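Local structure of EchA1_1 (Mycobacterium avium subsp. paratuberculosis, 3R9T) at residues P85-P88 / E89-F92; A162-L165 / L166-E170; P171-A174 / A175-R178. The protein probably hydrates 2-trans-enoyl-CoA thioesters to (3S)-3-hydroxyacyl-CoA in fatty acid metabolism. One frame throughout, in Å; residues are numbered along the deposited sequence.

Contact 1: P85-P88 / E89-F92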
loop_
_atom_site.group_PDB
_atom_site.type_symbol
_atom_site.label_atom_id
_atom_site.label_comp_id
_atom_site.label_asym_id
_atom_site.label_seq_id
_atom_site.Cartn_x
_atom_site.Cartn_y
_atom_site.Cartn_z
ATOM N N PRO B 85 -8.978 -19.751 25.203
ATOM C CA PRO B 85 -8.479 -21.129 25.353
ATOM C C PRO B 85 -9.141 -22.184 24.463
ATOM O O PRO B 85 -8.513 -23.203 24.186
ATOM C CB PRO B 85 -8.745 -21.473 26.829
ATOM C CG PRO B 85 -9.308 -20.275 27.471
ATOM C CD PRO B 85 -9.499 -19.186 26.461
ATOM N N ASP B 86 -10.384 -21.962 24.046
ATOM C CA ASP B 86 -11.075 -22.911 23.161
ATOM C C ASP B 86 -11.014 -22.588 21.675
ATOM O O ASP B 86 -11.499 -23.368 20.836
ATOM C CB ASP B 86 -12.509 -23.014 23.593
ATOM C CG ASP B 86 -12.630 -23.594 24.967
ATOM O OD1 ASP B 86 -11.704 -24.321 25.413
ATOM O OD2 ASP B 86 -13.648 -23.302 25.593
ATOM N N HIS B 87 -10.395 -21.454 21.361
ATOM C CA HIS B 87 -10.338 -20.953 19.999
ATOM C C HIS B 87 -8.960 -20.369 19.708
ATOM O O HIS B 87 -8.824 -19.163 19.462
ATOM C CB HIS B 87 -11.430 -19.904 19.788
ATOM C CG HIS B 87 -12.810 -20.479 19.766
ATOM N ND1 HIS B 87 -13.256 -21.286 18.743
ATOM C CD2 HIS B 87 -13.832 -20.386 20.649
ATOM C CE1 HIS B 87 -14.499 -21.658 18.990
ATOM N NE2 HIS B 87 -14.876 -21.116 20.135
ATOM N N PRO B 88 -7.918 -21.223 19.715
ATOM C CA PRO B 88 -6.597 -20.710 19.408
ATOM C C PRO B 88 -6.545 -20.079 18.011
ATOM O O PRO B 88 -5.735 -19.182 17.769
ATOM C CB PRO B 88 -5.717 -21.965 19.469
ATOM C CG PRO B 88 -6.630 -23.078 19.207
ATOM C CD PRO B 88 -7.890 -22.691 19.891
ATOM N N GLU B 89 -7.418 -20.546 17.119
ATOM C CA GLU B 89 -7.431 -20.097 15.731
ATOM C C GLU B 89 -7.829 -18.627 15.611
ATOM O O GLU B 89 -7.579 -18.019 14.570
ATOM C CB GLU B 89 -8.337 -20.966 14.843
ATOM C CG GLU B 89 -9.844 -20.752 15.010
ATOM C CD GLU B 89 -10.416 -21.437 16.233
ATOM O OE1 GLU B 89 -9.628 -21.919 17.073
ATOM O OE2 GLU B 89 -11.659 -21.496 16.353
ATOM N N TRP B 90 -8.430 -18.050 16.656
ATOM C CA TRP B 90 -8.806 -16.620 16.615
ATOM C C TRP B 90 -7.664 -15.677 17.001
ATOM O O TRP B 90 -7.782 -14.451 16.877
ATOM C CB TRP B 90 -9.996 -16.336 17.532
ATOM C CG TRP B 90 -11.284 -16.965 17.086
ATOM C CD1 TRP B 90 -11.576 -17.456 15.849
ATOM C CD2 TRP B 90 -12.457 -17.156 17.879
ATOM N NE1 TRP B 90 -12.859 -17.949 15.825
ATOM C CE2 TRP B 90 -13.424 -17.768 17.057
ATOM C CE3 TRP B 90 -12.791 -16.848 19.202
ATOM C CZ2 TRP B 90 -14.699 -18.089 17.518
ATOM C CZ3 TRP B 90 -14.050 -17.165 19.658
ATOM C CH2 TRP B 90 -14.990 -17.786 18.826
ATOM N N GLY B 91 -6.573 -16.250 17.499
ATOM C CA GLY B 91 -5.415 -15.480 17.917
ATOM C C GLY B 91 -5.622 -14.570 19.114
ATOM O O GLY B 91 -6.575 -14.709 19.899
ATOM N N PHE B 92 -4.714 -13.606 19.209
ATOM C CA PHE B 92 -4.630 -12.640 20.298
ATOM C C PHE B 92 -5.947 -11.922 20.525
ATOM O O PHE B 92 -6.557 -11.444 19.579
ATOM C CB PHE B 92 -3.535 -11.652 19.927
ATOM C CG PHE B 92 -3.223 -10.626 20.965
ATOM C CD1 PHE B 92 -2.332 -10.917 21.997
ATOM C CD2 PHE B 92 -3.697 -9.329 20.837
ATOM C CE1 PHE B 92 -1.984 -9.954 22.916
ATOM C CE2 PHE B 92 -3.352 -8.365 21.751
ATOM C CZ PHE B 92 -2.487 -8.684 22.804
HETATM O O HOH W 1 -8.161 -16.696 20.590
#

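Contact 2: A162-L165 / L166-E170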
loop_
_atom_site.group_PDB
_atom_site.type_symbol
_atom_site.label_atom_id
_atom_site.label_comp_id
_atom_site.label_asym_id
_atom_site.label_seq_id
_atom_site.Cartn_x
_atom_site.Cartn_y
_atom_site.Cartn_z
ATOM N N ALA B 162 6.151 2.562 8.221
ATOM C CA ALA B 162 5.891 1.332 8.958
ATOM C C ALA B 162 7.174 0.725 9.506
ATOM O O ALA B 162 7.242 0.309 10.669
ATOM C CB ALA B 162 5.176 0.315 8.062
ATOM N N MET B 163 8.205 0.682 8.672
ATOM C CA MET B 163 9.468 0.080 9.073
ATOM C C MET B 163 10.113 0.878 10.209
ATOM O O MET B 163 10.685 0.298 11.118
ATOM C CB MET B 163 10.430 -0.042 7.889
ATOM C CG MET B 163 11.594 -0.987 8.157
ATOM S SD MET B 163 11.085 -2.710 8.397
ATOM C CE MET B 163 9.602 -2.738 7.369
ATOM N N ARG B 164 10.015 2.202 10.178
ATOM C CA ARG B 164 10.599 2.989 11.276
ATOM C C ARG B 164 9.897 2.647 12.596
ATOM O O ARG B 164 10.527 2.436 13.630
ATOM C CB ARG B 164 10.504 4.501 11.020
ATOM C CG ARG B 164 11.387 5.279 12.008
ATOM C CD ARG B 164 11.125 6.755 12.017
ATOM N NE ARG B 164 12.094 7.412 12.898
ATOM C CZ ARG B 164 12.079 7.386 14.240
ATOM N NH1 ARG B 164 11.111 6.774 14.924
ATOM N NH2 ARG B 164 13.046 8.010 14.915
ATOM N N LEU B 165 8.574 2.593 12.557
ATOM C CA LEU B 165 7.796 2.256 13.738
ATOM C C LEU B 165 8.154 0.843 14.260
ATOM O O LEU B 165 8.327 0.628 15.467
ATOM C CB LEU B 165 6.312 2.418 13.377
ATOM C CG LEU B 165 5.214 2.252 14.417
ATOM C CD1 LEU B 165 3.920 2.919 13.959
ATOM C CD2 LEU B 165 4.984 0.787 14.654
ATOM N N LEU B 166 8.285 -0.102 13.344
ATOM C CA LEU B 166 8.513 -1.499 13.700
ATOM C C LEU B 166 9.898 -1.686 14.311
ATOM O O LEU B 166 10.038 -2.383 15.313
ATOM C CB LEU B 166 8.372 -2.366 12.451
ATOM C CG LEU B 166 8.539 -3.875 12.602
ATOM C CD1 LEU B 166 7.461 -4.415 13.546
ATOM C CD2 LEU B 166 8.496 -4.601 11.254
ATOM N N LEU B 167 10.912 -1.074 13.698
ATOM C CA LEU B 167 12.305 -1.297 14.099
ATOM C C LEU B 167 12.765 -0.421 15.264
ATOM O O LEU B 167 13.626 -0.853 16.033
ATOM C CB LEU B 167 13.238 -1.121 12.895
ATOM C CG LEU B 167 12.929 -2.032 11.702
ATOM C CD1 LEU B 167 13.988 -1.856 10.624
ATOM C CD2 LEU B 167 12.817 -3.501 12.105
ATOM N N THR B 168 12.225 0.799 15.394
ATOM C CA THR B 168 12.568 1.654 16.537
ATOM C C THR B 168 11.740 1.318 17.778
ATOM O O THR B 168 12.220 1.476 18.902
ATOM C CB THR B 168 12.418 3.173 16.261
ATOM O OG1 THR B 168 11.033 3.512 16.101
ATOM C CG2 THR B 168 13.191 3.599 15.026
ATOM N N GLY B 169 10.498 0.873 17.577
ATOM C CA GLY B 169 9.597 0.627 18.694
ATOM C C GLY B 169 9.047 1.904 19.313
ATOM O O GLY B 169 8.437 1.864 20.384
ATOM N N GLU B 170 9.222 3.032 18.634
ATOM C CA GLU B 170 8.809 4.317 19.180
ATOM C C GLU B 170 7.352 4.600 18.862
ATOM O O GLU B 170 6.840 4.138 17.855
ATOM C CB GLU B 170 9.700 5.430 18.638
ATOM C CG GLU B 170 11.137 5.283 19.122
ATOM C CD GLU B 170 12.116 6.268 18.528
ATOM O OE1 GLU B 170 11.740 7.034 17.613
ATOM O OE2 GLU B 170 13.280 6.272 18.996
HETATM O O HOH W 2 6.542 1.526 17.421
#

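Contact 3: P171-A174 / A175-R178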
loop_
_atom_site.group_PDB
_atom_site.type_symbol
_atom_site.label_atom_id
_atom_site.label_comp_id
_atom_site.label_asym_id
_atom_site.label_seq_id
_atom_site.Cartn_x
_atom_site.Cartn_y
_atom_site.Cartn_z
ATOM N N PRO B 171 6.681 5.368 19.725
ATOM C CA PRO B 171 5.244 5.566 19.579
ATOM C C PRO B 171 4.869 6.596 18.501
ATOM O O PRO B 171 5.701 7.383 18.034
ATOM C CB PRO B 171 4.828 6.038 20.972
ATOM C CG PRO B 171 6.028 6.760 21.476
ATOM C CD PRO B 171 7.204 5.996 20.947
ATOM N N LEU B 172 3.587 6.593 18.161
ATOM C CA LEU B 172 3.004 7.406 17.099
ATOM C C LEU B 172 1.794 8.110 17.723
ATOM O O LEU B 172 0.989 7.445 18.383
ATOM C CB LEU B 172 2.554 6.461 15.964
ATOM C CG LEU B 172 2.087 7.053 14.634
ATOM C CD1 LEU B 172 3.252 7.621 13.830
ATOM C CD2 LEU B 172 1.346 6.005 13.819
ATOM N N SER B 173 1.669 9.434 17.568
ATOM C CA SER B 173 0.465 10.130 18.051
ATOM C C SER B 173 -0.776 9.762 17.248
ATOM O O SER B 173 -0.694 9.276 16.127
ATOM C CB SER B 173 0.625 11.655 17.990
ATOM O OG SER B 173 0.780 12.109 16.654
ATOM N N ALA B 174 -1.936 10.041 17.816
ATOM C CA ALA B 174 -3.195 9.831 17.102
ATOM C C ALA B 174 -3.227 10.667 15.829
ATOM O O ALA B 174 -3.611 10.185 14.771
ATOM C CB ALA B 174 -4.375 10.164 17.988
ATOM N N ALA B 175 -2.767 11.901 15.923
ATOM C CA ALA B 175 -2.724 12.764 14.767
ATOM C C ALA B 175 -1.832 12.200 13.655
ATOM O O ALA B 175 -2.221 12.196 12.497
ATOM C CB ALA B 175 -2.236 14.121 15.180
ATOM N N ALA B 176 -0.642 11.726 14.014
ATOM C CA ALA B 176 0.278 11.182 13.004
ATOM C C ALA B 176 -0.316 9.901 12.399
ATOM O O ALA B 176 -0.211 9.668 11.187
ATOM C CB ALA B 176 1.664 10.902 13.603
ATOM N N ALA B 177 -0.943 9.085 13.242
ATOM C CA ALA B 177 -1.615 7.877 12.756
ATOM C C ALA B 177 -2.685 8.238 11.752
ATOM O O ALA B 177 -2.803 7.595 10.706
ATOM C CB ALA B 177 -2.209 7.085 13.902
ATOM N N ARG B 178 -3.453 9.283 12.043
ATOM C CA ARG B 178 -4.490 9.719 11.126
ATOM C C ARG B 178 -3.900 10.273 9.835
ATOM O O ARG B 178 -4.421 10.003 8.760
ATOM C CB ARG B 178 -5.397 10.763 11.780
ATOM C CG ARG B 178 -6.682 11.018 11.022
ATOM C CD ARG B 178 -6.958 12.482 10.850
ATOM N NE ARG B 178 -5.892 13.152 10.110
ATOM C CZ ARG B 178 -5.883 13.396 8.802
ATOM N NH1 ARG B 178 -6.890 13.030 8.012
ATOM N NH2 ARG B 178 -4.841 14.022 8.277
#

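Contact 1: P85-P88 / E89-F92
The imidazole of H87 lies nearly flat on the six-membered ring of W90, only three residues on, in an offset stack with planes 13° apart and centroids 3.8 Å apart. Even the CB of H87 shares in it, pointing a C-H at that same ring from over its face in a CH-pi contact. A third member, E89, fixes the rotation of the imidazole: its carboxylate bends back so that OE2 sits close to the imidazole plane, and H87 ND1 donates to E89 OE2 at 2.9 Å on the syn side, tilted from the carboxylate plane. The proximity of this carboxylate would tend to favour a protonated imidazole. Histidine suits the place because one flat group offers a face to tryptophan and an edge N-H to glutamate. In the backbone, H87 O accepts from W90 N (3.0 Å) and P88 O from G91 N (3.1 Å), while a water donates to both H87 O and G91 O. G91 has a positive phi of 66°, which glycine adopts easily. H84 and H98 add further rings around this surface cluster. The backbone bonds define two overlapping type I beta-turns, in the loop between helix 73-77 and strand 104-108 of the crotonase fold.

Contact 2: A162-L165 / L166-E170
At the C-terminal end of helix 159-168, where R164 clasps E170 and T168 folds back on the last turn, the helix gives way to an extended chain. R164 stretches out, CG to NE extended, and presents the end of its guanidinium to one carboxylate oxygen: NH1 lies 2.8 Å and NH2 3.2 Å from E170 OE1. That oxygen lies in the guanidinium plane, and the two nitrogens grip it end-on from the same face of the carboxylate, whose plane is turned 44° from the guanidinium. The methyl CG2 of T168 rests over one face of the guanidinium. Threonine serves twice here. With OG1 placed between the backbone N and the carbonyl carbon (chi1 68°), its hydroxyl donates to R164 O at 2.7 Å, while T168 N reaches the same oxygen from the opposite face of its plane. The hydroxyl also accepts from E170 N, forming an ST turn just where the chain leaves the helix at G169. G169 takes the positive phi of 75° there, and its N still bonds to L165 O (3.0 Å). A water bridges L165 O and E170 O. On the apolar side, M163, in one of its two conformers, lays CG beside CD1 of the branched L167. A second subunit covers this helix end, where N206 of that subunit donates from ND2 to L167 O and I203 of that subunit packs on T168.

Contact 3: P171-A174 / A175-R178
A chi1 of -171° swings CG of L172 away from the amide nitrogen, and the leucine reaches from strand 172-173 to the first turn of the following helix, while chi1 of 64° in S173 tucks OG between the backbone N and the carbonyl carbon, facing the amide of A176. The two methyls of L172 divide the work. CD1 meets A176 CB at 3.7 Å, and CD2 lies at the same distance from A177 CB, having also settled against the A177 CA. Leucine suits this place because its forked end can touch two neighbouring alanines, whose short side chains let it lie close to the helix backbone. S173 OG accepts from A176 N at 3.0 Å in a nearly straight bond, with an N-H...O angle of 159°. Serine is fit for this position, since its short side chain brings an acceptor to an amide that has no carbonyl of an earlier helical turn to bond. The hydroxyl also lies 3.4 Å from A176 CB, so that methyl touches both serine and leucine. Regular helix bonding starts at once: A177 N donates to S173 O and R178 N to A174 O, both at 2.9 Å. Around the apolar side, L182 meets both L172 and A177, and F134 of strand 133-135 packs on A177 while bonding through its backbone to L172. S173 is thus a classical serine N-cap, at the junction where strand 172-173, outermost within this chain in the three-stranded sheet, passes directly into helix 174-180.

Overall arrangement
The contacts follow one another along the chain, all in the same crotonase-fold domain. Contacts 2 and 3 are neighbours, their centres about 13 Å apart: helix 159-168 runs out through residues 169-171 into strand 172-173 and then helix 174-180, and L165 CD1, in one of its two conformers, touches L172 CD2 at 4.0 Å. Contact 1 stands apart, in the loop before strand 104-108, with its centre about 27 Å from that of contact 2 and about 29 Å from that of contact 3, which lies across the chain's centre. Bound benzoic acid is about 9 Å from G91 and about 10 Å from the L166 side chain, so contacts 1 and 2 both lie near the ligand without touching it, and contact 2 also meets a second subunit.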